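Local atomic coordinates of nitrite oxidoreductase subunit A (Kuenenia stuttgartiensis, PDB entry 7B04), a protein that belongs to the molybdopterin oxidoreductase family, is similar to subunit NarG, and holds a molybdenum atom, two MD1 molecules and an iron/sulfur cluster (SF4). Residues B[248-252]-B[749-754]; B[240-246]-B[263-269]; B[201-206]-B[644-648]; B[994-998]-B[1025-1030]; B[543-547]-B[827-831]. All coordinates share one frame; numbering follows the deposited sequence.

Interaction 1: B[248-252]-B[749-754]; sequences IVDAH and LRDKRF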
# COMPACT_ATOMS: atom_id res chain seq x y z
N ILE B 248 42.96 -4.65 3.63
CA ILE B 248 44.09 -4.80 2.72
C ILE B 248 44.54 -3.45 2.19
O ILE B 248 45.74 -3.15 2.12
CB ILE B 248 43.74 -5.76 1.57
CG1 ILE B 248 43.31 -7.12 2.09
CG2 ILE B 248 44.92 -5.92 0.63
CD1 ILE B 248 42.78 -8.04 1.00
N VAL B 249 43.58 -2.61 1.78
CA VAL B 249 43.92 -1.29 1.27
C VAL B 249 44.62 -0.47 2.35
O VAL B 249 45.55 0.29 2.06
CB VAL B 249 42.66 -0.57 0.74
CG1 VAL B 249 43.05 0.54 -0.23
CG2 VAL B 249 41.72 -1.55 0.08
N ASP B 250 44.18 -0.62 3.60
CA ASP B 250 44.86 0.04 4.70
C ASP B 250 46.29 -0.45 4.84
O ASP B 250 47.20 0.33 5.14
CB ASP B 250 44.08 -0.17 6.00
CG ASP B 250 44.63 0.63 7.15
OD1 ASP B 250 44.44 1.87 7.17
OD2 ASP B 250 45.26 0.03 8.05
N ALA B 251 46.50 -1.76 4.65
CA ALA B 251 47.86 -2.30 4.67
C ALA B 251 48.72 -1.68 3.57
O ALA B 251 49.90 -1.41 3.78
CB ALA B 251 47.82 -3.82 4.53
N HIS B 252 48.13 -1.46 2.39
CA HIS B 252 48.88 -0.82 1.31
C HIS B 252 49.11 0.66 1.60
O HIS B 252 50.17 1.20 1.27
CB HIS B 252 48.14 -1.00 -0.02
CG HIS B 252 48.26 -2.38 -0.59
ND1 HIS B 252 49.38 -2.82 -1.26
CD2 HIS B 252 47.39 -3.42 -0.60
CE1 HIS B 252 49.20 -4.06 -1.66
NE2 HIS B 252 48.00 -4.45 -1.27
N LEU B 749 46.00 -2.43 -6.96
CA LEU B 749 46.96 -2.63 -5.89
C LEU B 749 47.85 -3.85 -6.10
O LEU B 749 48.65 -4.17 -5.21
CB LEU B 749 46.24 -2.72 -4.54
CG LEU B 749 45.60 -1.41 -4.10
CD1 LEU B 749 44.86 -1.56 -2.78
CD2 LEU B 749 46.65 -0.31 -4.01
N ARG B 750 47.73 -4.52 -7.25
CA ARG B 750 48.51 -5.71 -7.56
C ARG B 750 48.44 -6.73 -6.42
O ARG B 750 49.45 -7.27 -5.96
CB ARG B 750 49.96 -5.34 -7.89
CG ARG B 750 50.09 -4.05 -8.68
CD ARG B 750 50.84 -4.25 -9.99
N ASP B 751 47.22 -6.98 -5.97
CA ASP B 751 46.96 -7.87 -4.85
C ASP B 751 45.93 -8.91 -5.28
O ASP B 751 44.89 -8.56 -5.84
CB ASP B 751 46.45 -7.10 -3.63
CG ASP B 751 46.90 -7.70 -2.32
OD1 ASP B 751 47.91 -7.22 -1.75
OD2 ASP B 751 46.26 -8.66 -1.85
N LYS B 752 46.23 -10.18 -5.01
CA LYS B 752 45.33 -11.27 -5.35
C LYS B 752 44.35 -11.56 -4.23
O LYS B 752 43.26 -12.07 -4.48
CB LYS B 752 46.13 -12.53 -5.70
N ARG B 753 44.77 -11.33 -2.98
CA ARG B 753 43.90 -11.53 -1.82
C ARG B 753 42.55 -10.84 -1.92
O ARG B 753 41.63 -11.21 -1.19
CB ARG B 753 44.62 -11.03 -0.56
CG ARG B 753 45.91 -11.76 -0.26
CD ARG B 753 46.67 -11.10 0.89
NE ARG B 753 47.14 -9.76 0.56
CZ ARG B 753 47.91 -9.03 1.36
NH1 ARG B 753 48.30 -9.52 2.53
NH2 ARG B 753 48.29 -7.81 1.00
N PHE B 754 42.38 -9.86 -2.81
CA PHE B 754 41.05 -9.27 -3.00
C PHE B 754 40.10 -10.25 -3.67
O PHE B 754 38.97 -10.44 -3.20
CB PHE B 754 41.15 -7.97 -3.81
CG PHE B 754 41.55 -6.78 -3.00
CD1 PHE B 754 40.62 -6.11 -2.22
CD2 PHE B 754 42.85 -6.32 -3.02
CE1 PHE B 754 40.99 -5.00 -1.47
CE2 PHE B 754 43.22 -5.21 -2.29
CZ PHE B 754 42.29 -4.56 -1.51
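Ile248 and His252, one turn apart on helix 238-254, face segment 749-754 in opposite chain order, CA of Ile248 lying 7.9 Å from CA of Phe754 and CA of His252 7.7 Å from CA of Leu749. Asp751 organises the polar half of the contact. Its OD1 accepts from His252 NE2 at 2.8 Å; the oxygen lies near the imidazole plane, whereas the nitrogen stands above the carboxylate plane, and the two groups are turned 89° apart. OD1 also accepts from Arg753 NH2. Arg753 NE donates to the syn lone pair of Asp751 OD2 at 2.8 Å, so the guanidinium grips the carboxylate side-on and fixes its rotation. A bend at chi3 (-66°) folds the arginine back into this salt bridge.

Carbon packing flanks the polar group. Leu749 CB lies over one face of the imidazole, while Leu749 CD1 meets Val249 CG1 at 3.8 Å. Farther along, Ile248 CD1 sits squarely above the Phe754 ring, 4.1 Å from its centroid, and Val249 CG2 approaches the edge of that ring near CZ at 3.5 Å. Ile186 of helix 174-191 touches both Val249 and Leu749. Because Asp751 OD2 also accepts from Arg753 N, the arrangement joins two familiar motifs, a His-carboxylate hydrogen bond and a weak aspartate capping bond at the turn that leads into helix 753-757.

Interaction 2: B[240-246]-B[263-269]; sequences YRFNNCL and GGRNWSN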
# COMPACT_ATOMS: atom_id res chain seq x y z
N TYR B 240 29.22 -5.44 4.06
CA TYR B 240 30.00 -5.57 5.28
C TYR B 240 31.26 -6.40 5.04
O TYR B 240 32.30 -6.15 5.66
CB TYR B 240 29.17 -6.20 6.40
CG TYR B 240 28.07 -5.32 6.93
CD1 TYR B 240 27.92 -4.01 6.50
CD2 TYR B 240 27.18 -5.79 7.89
CE1 TYR B 240 26.91 -3.20 6.99
CE2 TYR B 240 26.17 -4.99 8.40
CZ TYR B 240 26.04 -3.69 7.94
OH TYR B 240 25.04 -2.90 8.44
N ARG B 241 31.19 -7.38 4.14
CA ARG B 241 32.38 -8.12 3.74
C ARG B 241 33.34 -7.23 2.97
O ARG B 241 34.56 -7.31 3.16
CB ARG B 241 31.98 -9.34 2.91
CG ARG B 241 33.10 -10.32 2.62
CD ARG B 241 32.59 -11.47 1.77
NE ARG B 241 33.62 -12.46 1.48
CZ ARG B 241 33.86 -13.53 2.23
NH1 ARG B 241 33.15 -13.75 3.32
NH2 ARG B 241 34.83 -14.37 1.89
N PHE B 242 32.81 -6.37 2.10
CA PHE B 242 33.65 -5.43 1.37
C PHE B 242 34.38 -4.49 2.32
O PHE B 242 35.58 -4.24 2.15
CB PHE B 242 32.80 -4.63 0.38
CG PHE B 242 33.59 -3.68 -0.47
CD1 PHE B 242 34.31 -4.13 -1.56
CD2 PHE B 242 33.61 -2.32 -0.18
CE1 PHE B 242 35.04 -3.26 -2.34
CE2 PHE B 242 34.33 -1.44 -0.96
CZ PHE B 242 35.05 -1.91 -2.04
N ASN B 243 33.65 -4.01 3.30
CA ASN B 243 34.20 -3.11 4.32
C ASN B 243 35.33 -3.84 5.03
O ASN B 243 36.34 -3.25 5.33
CB ASN B 243 33.12 -2.82 5.34
CG ASN B 243 32.11 -1.85 4.80
OD1 ASN B 243 32.41 -1.13 3.88
ND2 ASN B 243 30.94 -1.80 5.39
N ASN B 244 35.12 -5.11 5.30
CA ASN B 244 36.17 -5.89 5.99
C ASN B 244 37.41 -5.98 5.11
O ASN B 244 38.49 -5.83 5.62
CB ASN B 244 35.63 -7.27 6.34
CG ASN B 244 36.55 -7.99 7.28
OD1 ASN B 244 37.50 -7.40 7.76
ND2 ASN B 244 36.31 -9.25 7.50
N CYS B 245 37.22 -6.18 3.82
CA CYS B 245 38.29 -6.36 2.82
C CYS B 245 39.16 -5.12 2.74
O CYS B 245 40.26 -5.22 2.31
CB CYS B 245 37.66 -6.54 1.46
SG CYS B 245 37.29 -8.25 1.05
N LEU B 246 38.60 -3.97 3.01
CA LEU B 246 39.37 -2.74 2.91
C LEU B 246 40.55 -2.70 3.87
O LEU B 246 41.38 -1.78 3.77
CB LEU B 246 38.46 -1.53 3.16
CG LEU B 246 37.44 -1.28 2.05
CD1 LEU B 246 36.53 -0.16 2.45
CD2 LEU B 246 38.14 -0.97 0.74
N GLY B 263 39.75 -1.94 8.32
CA GLY B 263 39.01 -1.69 7.11
C GLY B 263 37.86 -0.73 7.30
O GLY B 263 37.85 0.11 8.21
N GLY B 264 36.86 -0.87 6.44
CA GLY B 264 35.75 0.05 6.41
C GLY B 264 34.88 -0.12 7.63
O GLY B 264 35.02 -1.05 8.42
N ARG B 265 34.00 0.84 7.83
CA ARG B 265 33.07 0.82 8.95
C ARG B 265 31.67 0.44 8.48
O ARG B 265 31.13 1.05 7.55
CB ARG B 265 33.07 2.16 9.66
CG ARG B 265 34.20 2.23 10.65
CD ARG B 265 34.06 3.40 11.55
NE ARG B 265 33.33 3.03 12.75
CZ ARG B 265 33.34 3.74 13.87
NH1 ARG B 265 32.64 3.33 14.93
NH2 ARG B 265 34.03 4.87 13.93
N ASN B 266 31.11 -0.59 9.11
CA ASN B 266 29.80 -1.10 8.75
C ASN B 266 28.73 -0.17 9.29
O ASN B 266 28.67 0.11 10.50
CB ASN B 266 29.62 -2.50 9.30
CG ASN B 266 30.65 -3.48 8.79
OD1 ASN B 266 31.27 -3.26 7.75
ND2 ASN B 266 30.87 -4.56 9.54
N TRP B 267 27.91 0.37 8.39
CA TRP B 267 26.83 1.28 8.78
C TRP B 267 25.59 0.49 9.19
O TRP B 267 25.22 -0.50 8.53
CB TRP B 267 26.52 2.24 7.64
CG TRP B 267 27.14 3.55 7.91
CD1 TRP B 267 28.13 3.79 8.81
CD2 TRP B 267 26.85 4.80 7.28
NE1 TRP B 267 28.46 5.12 8.80
CE2 TRP B 267 27.70 5.76 7.86
CE3 TRP B 267 25.96 5.21 6.28
CZ2 TRP B 267 27.68 7.10 7.48
CZ3 TRP B 267 25.94 6.54 5.91
CH2 TRP B 267 26.80 7.47 6.51
N SER B 268 24.95 0.94 10.26
CA SER B 268 23.85 0.21 10.85
C SER B 268 22.57 0.43 10.05
O SER B 268 22.44 1.37 9.25
CB SER B 268 23.65 0.66 12.30
OG SER B 268 23.44 2.06 12.37
N ASN B 269 21.60 -0.46 10.27
CA ASN B 269 20.32 -0.40 9.58
C ASN B 269 19.14 -0.28 10.53
O ASN B 269 18.31 0.63 10.38
CB ASN B 269 20.14 -1.65 8.69
CG ASN B 269 21.09 -1.66 7.51
OD1 ASN B 269 21.21 -0.67 6.79
ND2 ASN B 269 21.78 -2.78 7.32
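Gly263 opens the second segment against the end of 240-246, its CA 4.3 Å from CA of Leu246, close enough for backbone to meet backbone with no side chain of its own between them. Gly264 follows with its CA 4.1 Å from CA of Asn243, and its N donates to Asn243 O at 2.7 Å; Leu246 CB packs beside the same nitrogen. Arg265 turns from the helix, and its guanidinium is held by the carbonyls of Leu610, Asp611 and Met642.

The next residue, Asn266, carries most of the side-chain contact. Its CB lies over one face of the Tyr240 ring, 3.8 Å from the centroid, and its amide is stacked on the ring with the planes 17° apart. The OD1 atom accepts from Asn243 ND2 at 2.8 Å, and the two amides lie nearly coplanar, side by side and pointing in opposite senses. Asn243 ND2 also donates to Gly224 O, so one amide nitrogen ties the helix to both neighbouring strands. At Trp267 the backbone O receives Tyr240 OH; the modelled separation is too short for its length to be trusted. The amide of Asn269 is held by Arg225 NE and Gly226 O, and its side chain lies about 7 Å from a bound MD1.

The whole forms the helix-to-second-strand half of a beta-alpha-beta unit: strand 265-266 lies parallel to strand 222-226 at the margin of a mixed sheet, helix 238-254 packs across them, and Phe242 and Leu246 meet helix 734-749.

Interaction 3: B[201-206]-B[644-648]; sequences LIDQGY and SPTKV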
# COMPACT_ATOMS: atom_id res chain seq x y z
N LEU B 201 41.67 16.52 9.08
CA LEU B 201 40.34 16.35 9.64
C LEU B 201 40.10 17.30 10.80
O LEU B 201 38.96 17.72 11.04
CB LEU B 201 40.14 14.90 10.07
CG LEU B 201 40.14 13.94 8.88
CD1 LEU B 201 40.22 12.53 9.37
CD2 LEU B 201 38.89 14.14 8.05
N ILE B 202 41.15 17.63 11.55
CA ILE B 202 41.02 18.63 12.60
C ILE B 202 40.87 20.03 12.00
O ILE B 202 40.19 20.89 12.56
CB ILE B 202 42.23 18.55 13.56
CG1 ILE B 202 42.21 17.22 14.32
CG2 ILE B 202 42.24 19.72 14.53
CD1 ILE B 202 41.05 17.08 15.28
N ASP B 203 41.47 20.26 10.83
CA ASP B 203 41.32 21.55 10.16
C ASP B 203 39.91 21.73 9.60
O ASP B 203 39.45 22.87 9.46
CB ASP B 203 42.35 21.69 9.04
CG ASP B 203 43.77 21.80 9.57
OD1 ASP B 203 43.95 22.31 10.70
OD2 ASP B 203 44.71 21.38 8.86
N GLN B 204 39.23 20.64 9.27
CA GLN B 204 37.88 20.72 8.73
C GLN B 204 36.81 20.87 9.81
O GLN B 204 35.66 21.20 9.48
CB GLN B 204 37.59 19.50 7.86
CG GLN B 204 38.45 19.43 6.62
CD GLN B 204 38.22 18.18 5.81
OE1 GLN B 204 37.42 17.33 6.18
NE2 GLN B 204 38.94 18.05 4.70
N GLY B 205 37.14 20.62 11.07
CA GLY B 205 36.21 20.84 12.16
C GLY B 205 35.71 19.61 12.87
O GLY B 205 34.84 19.73 13.74
N TYR B 206 36.21 18.43 12.53
CA TYR B 206 35.75 17.21 13.19
C TYR B 206 36.31 17.13 14.60
O TYR B 206 37.46 17.53 14.84
CB TYR B 206 36.17 15.98 12.39
CG TYR B 206 35.50 15.86 11.04
CD1 TYR B 206 34.21 15.35 10.92
CD2 TYR B 206 36.15 16.26 9.88
CE1 TYR B 206 33.60 15.24 9.69
CE2 TYR B 206 35.55 16.16 8.64
CZ TYR B 206 34.27 15.64 8.55
OH TYR B 206 33.66 15.54 7.33
N SER B 644 33.31 7.99 13.29
CA SER B 644 34.47 8.53 12.59
C SER B 644 33.98 9.38 11.43
O SER B 644 32.84 9.23 10.98
CB SER B 644 35.38 7.40 12.08
OG SER B 644 34.75 6.64 11.08
N PRO B 645 34.81 10.30 10.93
CA PRO B 645 34.39 11.13 9.80
C PRO B 645 34.05 10.30 8.57
O PRO B 645 34.68 9.29 8.29
CB PRO B 645 35.62 12.02 9.55
CG PRO B 645 36.32 12.07 10.85
CD PRO B 645 36.12 10.71 11.46
N THR B 646 33.01 10.74 7.85
CA THR B 646 32.60 10.10 6.61
C THR B 646 33.18 10.89 5.44
O THR B 646 32.88 12.07 5.28
CB THR B 646 31.08 10.01 6.47
OG1 THR B 646 30.53 9.40 7.64
CG2 THR B 646 30.69 9.22 5.24
N LYS B 647 34.02 10.23 4.65
CA LYS B 647 34.62 10.82 3.46
C LYS B 647 34.30 10.04 2.20
O LYS B 647 34.27 10.64 1.12
CB LYS B 647 36.14 10.92 3.63
CG LYS B 647 36.56 11.95 4.67
CD LYS B 647 36.18 13.35 4.22
CE LYS B 647 36.66 14.40 5.20
NZ LYS B 647 36.31 15.77 4.75
N VAL B 648 34.07 8.74 2.31
CA VAL B 648 33.59 7.91 1.21
C VAL B 648 32.40 7.12 1.72
O VAL B 648 32.38 6.70 2.88
CB VAL B 648 34.68 6.96 0.67
CG1 VAL B 648 34.19 6.25 -0.59
CG2 VAL B 648 35.96 7.72 0.37
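Leu201, in the last turn of helix 195-204, and Tyr206, just beyond it, approach an irregular segment, with CA of Tyr206 7.1 Å from CA of Pro645. The helix closes in a Schellman motif: Gly205 takes positive phi, Tyr206 N bonds to Leu201 O at 3.2 Å, and Gly205 N makes a weak bond to Ile202 O. This turn brings Leu201 and Tyr206 together against the chain that leads into strand 648-652 of the mixed sheet that also holds strands 222-226 and 265-266.

Pro645 supplies the apolar surface. Its CB is centred over one face of the Tyr206 ring, 3.8 Å from the centroid in a CH-pi contact, while Leu201 CD2 reaches the same CB at 4.2 Å. Lys647 runs past Leu201 in the opposite direction, its CE 3.6 Å from Leu201 CD2. The lysine is bent at chi2 (-66°) and extended beyond, which carries NZ to Gln204 OE1; that bond is modelled too short for its length to be reliable. Tyr192 OH accepts from Gln204 NE2, and Glu621 pairs with the Tyr206 hydroxyl. Lys647 NZ comes to the edge of the Tyr206 ring, near its plane, and stops 3.7 Å from Tyr206 OH.

Interaction 4: B[994-998]-B[1025-1030]; sequences SFYKV and SSDKTV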
# COMPACT_ATOMS: atom_id res chain seq x y z
N SER B 994 18.43 29.93 -3.67
CA SER B 994 17.87 29.06 -4.69
C SER B 994 17.50 27.71 -4.10
O SER B 994 16.48 27.11 -4.47
CB SER B 994 18.86 28.90 -5.84
OG SER B 994 19.13 30.14 -6.46
N PHE B 995 18.32 27.20 -3.17
CA PHE B 995 18.05 25.90 -2.57
C PHE B 995 16.92 25.93 -1.55
O PHE B 995 16.32 24.89 -1.28
CB PHE B 995 19.32 25.35 -1.91
CG PHE B 995 19.28 23.87 -1.67
CD1 PHE B 995 19.44 22.97 -2.71
CD2 PHE B 995 19.07 23.37 -0.39
CE1 PHE B 995 19.40 21.61 -2.49
CE2 PHE B 995 19.03 22.00 -0.16
CZ PHE B 995 19.20 21.12 -1.21
N TYR B 996 16.63 27.10 -0.96
CA TYR B 996 15.50 27.19 -0.04
C TYR B 996 14.19 26.88 -0.74
O TYR B 996 13.30 26.25 -0.16
CB TYR B 996 15.45 28.58 0.61
CG TYR B 996 14.26 28.78 1.52
CD1 TYR B 996 14.15 28.08 2.71
CD2 TYR B 996 13.24 29.66 1.18
CE1 TYR B 996 13.06 28.26 3.55
CE2 TYR B 996 12.15 29.85 2.01
CZ TYR B 996 12.06 29.14 3.19
OH TYR B 996 10.98 29.33 4.02
N LYS B 997 14.05 27.34 -1.99
CA LYS B 997 12.87 27.00 -2.78
C LYS B 997 12.72 25.49 -2.89
O LYS B 997 11.60 24.95 -2.82
CB LYS B 997 12.97 27.64 -4.17
CG LYS B 997 11.78 27.37 -5.07
CD LYS B 997 12.08 27.78 -6.51
CE LYS B 997 12.09 29.29 -6.67
NZ LYS B 997 12.27 29.70 -8.09
N VAL B 998 13.83 24.78 -3.07
CA VAL B 998 13.81 23.32 -3.11
C VAL B 998 13.47 22.74 -1.74
O VAL B 998 12.80 21.71 -1.63
CB VAL B 998 15.15 22.80 -3.64
CG1 VAL B 998 15.07 21.32 -3.96
CG2 VAL B 998 15.61 23.60 -4.84
N SER B 1025 11.78 16.39 -3.43
CA SER B 1025 12.04 17.44 -4.40
C SER B 1025 13.54 17.71 -4.49
O SER B 1025 14.21 17.94 -3.48
CB SER B 1025 11.31 18.72 -4.01
OG SER B 1025 9.91 18.51 -3.95
N SER B 1026 14.06 17.66 -5.71
CA SER B 1026 15.46 17.96 -5.99
C SER B 1026 15.54 19.27 -6.75
O SER B 1026 14.53 19.91 -7.05
CB SER B 1026 16.11 16.81 -6.77
OG SER B 1026 15.59 16.73 -8.08
N ASP B 1027 16.78 19.68 -7.05
CA ASP B 1027 16.97 20.90 -7.84
C ASP B 1027 16.28 20.79 -9.19
O ASP B 1027 15.45 21.62 -9.55
CB ASP B 1027 18.46 21.18 -8.01
CG ASP B 1027 19.13 21.63 -6.73
OD1 ASP B 1027 18.46 22.28 -5.90
OD2 ASP B 1027 20.33 21.33 -6.54
N LYS B 1028 16.59 19.72 -9.94
CA LYS B 1028 16.11 19.60 -11.31
C LYS B 1028 14.60 19.40 -11.38
O LYS B 1028 13.96 19.87 -12.33
CB LYS B 1028 16.83 18.45 -12.02
CG LYS B 1028 18.30 18.73 -12.24
CD LYS B 1028 19.00 17.53 -12.85
CE LYS B 1028 20.48 17.81 -12.99
NZ LYS B 1028 21.23 16.63 -13.50
N THR B 1029 14.01 18.71 -10.40
CA THR B 1029 12.56 18.55 -10.41
C THR B 1029 11.87 19.89 -10.21
O THR B 1029 10.84 20.16 -10.83
CB THR B 1029 12.12 17.55 -9.34
OG1 THR B 1029 12.55 18.00 -8.05
CG2 THR B 1029 12.71 16.17 -9.62
N VAL B 1030 12.43 20.74 -9.35
CA VAL B 1030 11.89 22.08 -9.17
C VAL B 1030 12.09 22.91 -10.43
O VAL B 1030 11.19 23.65 -10.85
CB VAL B 1030 12.52 22.75 -7.93
CG1 VAL B 1030 12.10 24.21 -7.84
CG2 VAL B 1030 12.13 22.01 -6.67
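Phe995 makes the first contact along 994-998, reaching across to Asp1027. With chi1 at -161°, which sets CG opposite the backbone N, the ring swings toward the carboxylate and Phe995 CD1 lies 3.4 Å from Asp1027 OD1. Ring and carboxylate planes stand 78° apart, and the oxygen approaches obliquely.

Lys997 follows with a purely aliphatic touch: its CD rests 3.8 Å from Val1030 CG1 before the chain bends at chi3 and sends NZ toward a long, weak ion pair with Glu1034. Val998 CB points toward the second segment, and its side chain makes the largest part of the contact, its CA 6.2 Å from CA of Asp1027. One branch, CG1, sits 3.4 Å from Ser1026 O and also reaches Val1030 CG2 at 4.1 Å. The other branch, CG2, meets Asp1027 OD1 at 3.3 Å. A single valine thus straddles the start of the second helix, its methyl groups resting against oxygens as well as carbon.

That start is itself ordered. Ser1026 occupies the N-cap, and its backbone N donates to Thr1029 OG1 at 2.8 Å, the N-cap to N3 bond found in one half of a capping box.

Helix 994-999 leads into strand 1001-1007, and helix 1027-1033 follows strand 1015-1018 of the same six-stranded sheet, probably the C-terminal beta domain usual in this family. Helix 663-670 packs beside them, with Leu667 and Lys668 against Phe995 and Tyr664 against Val998.

Interaction 5: B[543-547]-B[827-831]; sequences YLPVM and RLQAY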
# COMPACT_ATOMS: atom_id res chain seq x y z
N TYR B 543 6.26 -3.15 29.39
CA TYR B 543 6.34 -4.44 30.08
C TYR B 543 5.71 -4.43 31.46
O TYR B 543 5.40 -5.51 31.98
CB TYR B 543 7.80 -4.91 30.21
CG TYR B 543 8.36 -5.61 28.99
CD1 TYR B 543 8.14 -5.12 27.71
CD2 TYR B 543 9.11 -6.78 29.11
CE1 TYR B 543 8.66 -5.76 26.59
CE2 TYR B 543 9.63 -7.43 28.00
CZ TYR B 543 9.40 -6.91 26.74
OH TYR B 543 9.90 -7.54 25.63
N LEU B 544 5.52 -3.26 32.07
CA LEU B 544 5.02 -3.20 33.44
C LEU B 544 3.70 -3.92 33.63
O LEU B 544 3.61 -4.77 34.53
CB LEU B 544 4.94 -1.74 33.90
CG LEU B 544 6.27 -1.05 34.19
CD1 LEU B 544 6.05 0.43 34.42
CD2 LEU B 544 6.95 -1.68 35.40
N PRO B 545 2.64 -3.66 32.85
CA PRO B 545 1.39 -4.40 33.07
C PRO B 545 1.49 -5.86 32.70
O PRO B 545 0.70 -6.67 33.22
CB PRO B 545 0.38 -3.66 32.18
CG PRO B 545 1.20 -3.07 31.10
CD PRO B 545 2.51 -2.70 31.73
N VAL B 546 2.43 -6.24 31.83
CA VAL B 546 2.55 -7.62 31.39
C VAL B 546 3.52 -8.43 32.25
O VAL B 546 3.42 -9.67 32.29
CB VAL B 546 2.96 -7.67 29.91
CG1 VAL B 546 4.45 -7.46 29.74
CG2 VAL B 546 2.54 -8.97 29.27
N MET B 547 4.44 -7.77 32.96
CA MET B 547 5.29 -8.48 33.91
C MET B 547 4.49 -8.94 35.12
O MET B 547 4.74 -10.02 35.67
CB MET B 547 6.45 -7.59 34.36
CG MET B 547 7.53 -7.36 33.32
SD MET B 547 8.94 -6.50 34.04
CE MET B 547 8.29 -4.84 34.17
N ARG B 827 16.51 -11.27 34.83
CA ARG B 827 15.09 -11.10 35.08
C ARG B 827 14.58 -9.91 34.29
O ARG B 827 15.35 -9.06 33.84
CB ARG B 827 14.81 -10.89 36.57
CG ARG B 827 15.02 -12.12 37.42
CD ARG B 827 15.15 -11.72 38.88
NE ARG B 827 15.13 -12.89 39.75
CZ ARG B 827 14.06 -13.31 40.40
NH1 ARG B 827 14.13 -14.38 41.18
NH2 ARG B 827 12.90 -12.67 40.27
N LEU B 828 13.27 -9.88 34.11
CA LEU B 828 12.67 -8.72 33.42
C LEU B 828 12.93 -7.54 34.34
O LEU B 828 12.56 -7.65 35.48
CB LEU B 828 11.17 -8.99 33.30
CG LEU B 828 10.78 -10.21 32.47
CD1 LEU B 828 9.30 -10.45 32.54
CD2 LEU B 828 11.22 -10.04 31.03
N GLN B 829 13.43 -6.42 33.82
CA GLN B 829 13.78 -5.31 34.72
C GLN B 829 12.86 -4.09 34.56
O GLN B 829 12.67 -3.64 33.46
CB GLN B 829 15.24 -4.93 34.52
CG GLN B 829 16.16 -6.12 34.40
CD GLN B 829 17.54 -5.87 34.96
OE1 GLN B 829 18.25 -6.78 35.35
NE2 GLN B 829 17.92 -4.62 35.02
N ALA B 830 12.33 -3.61 35.67
CA ALA B 830 11.53 -2.38 35.74
C ALA B 830 12.41 -1.24 36.26
O ALA B 830 11.88 -0.16 36.43
CB ALA B 830 10.32 -2.60 36.58
N TYR B 831 13.66 -1.54 36.58
CA TYR B 831 14.63 -0.60 37.19
C TYR B 831 16.00 -0.79 36.55
O TYR B 831 16.32 -1.91 36.22
CB TYR B 831 14.75 -0.89 38.68
CG TYR B 831 15.35 0.24 39.47
CD1 TYR B 831 14.65 1.42 39.65
CD2 TYR B 831 16.62 0.16 39.99
CE1 TYR B 831 15.19 2.48 40.34
CE2 TYR B 831 17.18 1.22 40.68
CZ TYR B 831 16.46 2.38 40.86
OH TYR B 831 16.99 3.44 41.51
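Met547 and Leu828 lie alongside each other, pointing opposite ways, their CA atoms 7.4 Å apart. From the helix, Met547 CB points toward 827-831. Its CG lies against one methyl of the leucine, 3.6 Å from Leu828 CD1. The sulfur comes next: Met547 SD packs on Leu828 CB at 3.4 Å and has Leu828 O somewhat farther off. About the CB-CG bond the chain is extended (chi2 -172°); a turn at chi3 (-75°) then directs the terminal methyl along the second segment, where Met547 CE meets Ala830 CB at 3.9 Å.

This methionine belongs to helix 544-548, which precedes strand 558-561 at the margin of a five-stranded parallel sheet. Segment 827-831 has no regular secondary structure, yet its backbone is held in place: Leu828 pairs with Phe380 and Asp382, and Ala830 N donates to the carboxylate of Asp382. On the helical side, Leu360 and Thr363 of helix 355-368 pack against Leu544.

Ala830 CB is shared, since Leu544 CD2 also reaches it, at 3.7 Å. Only the end of Leu544 comes near; its CA lies 7.0 Å from CA of Ala830. At the other end of the contact the second methyl of Leu828 is used: CD2 approaches the edge of the Tyr543 ring, near its plane, 4.3 Å from Tyr543 CE2.

How the interactions relate
Interactions 1 and 2 share helix 238-254 and touch where Phe754 meets the carbonyl of Cys245, yet differ in chemistry: interaction 1, far from the chain centre and only partly buried, joins a histidine-carboxylate bond, backed by an arginine, to apolar packing, whereas interaction 2 is fully buried and uses amide and backbone bonds. Interaction 3 adjoins interaction 2 through Trp267 and Thr646, and along the chain it encloses it; there a helix end meets the chain entering strand 648-652 through a proline-tyrosine contact and a lysine-glutamine bond. Interactions 4 and 5, on opposite sides of the chain's centre, are both buried. Carbon packing carries both, against carbonyl and carboxylate oxygens in interaction 4 and largely among aliphatic groups in interaction 5.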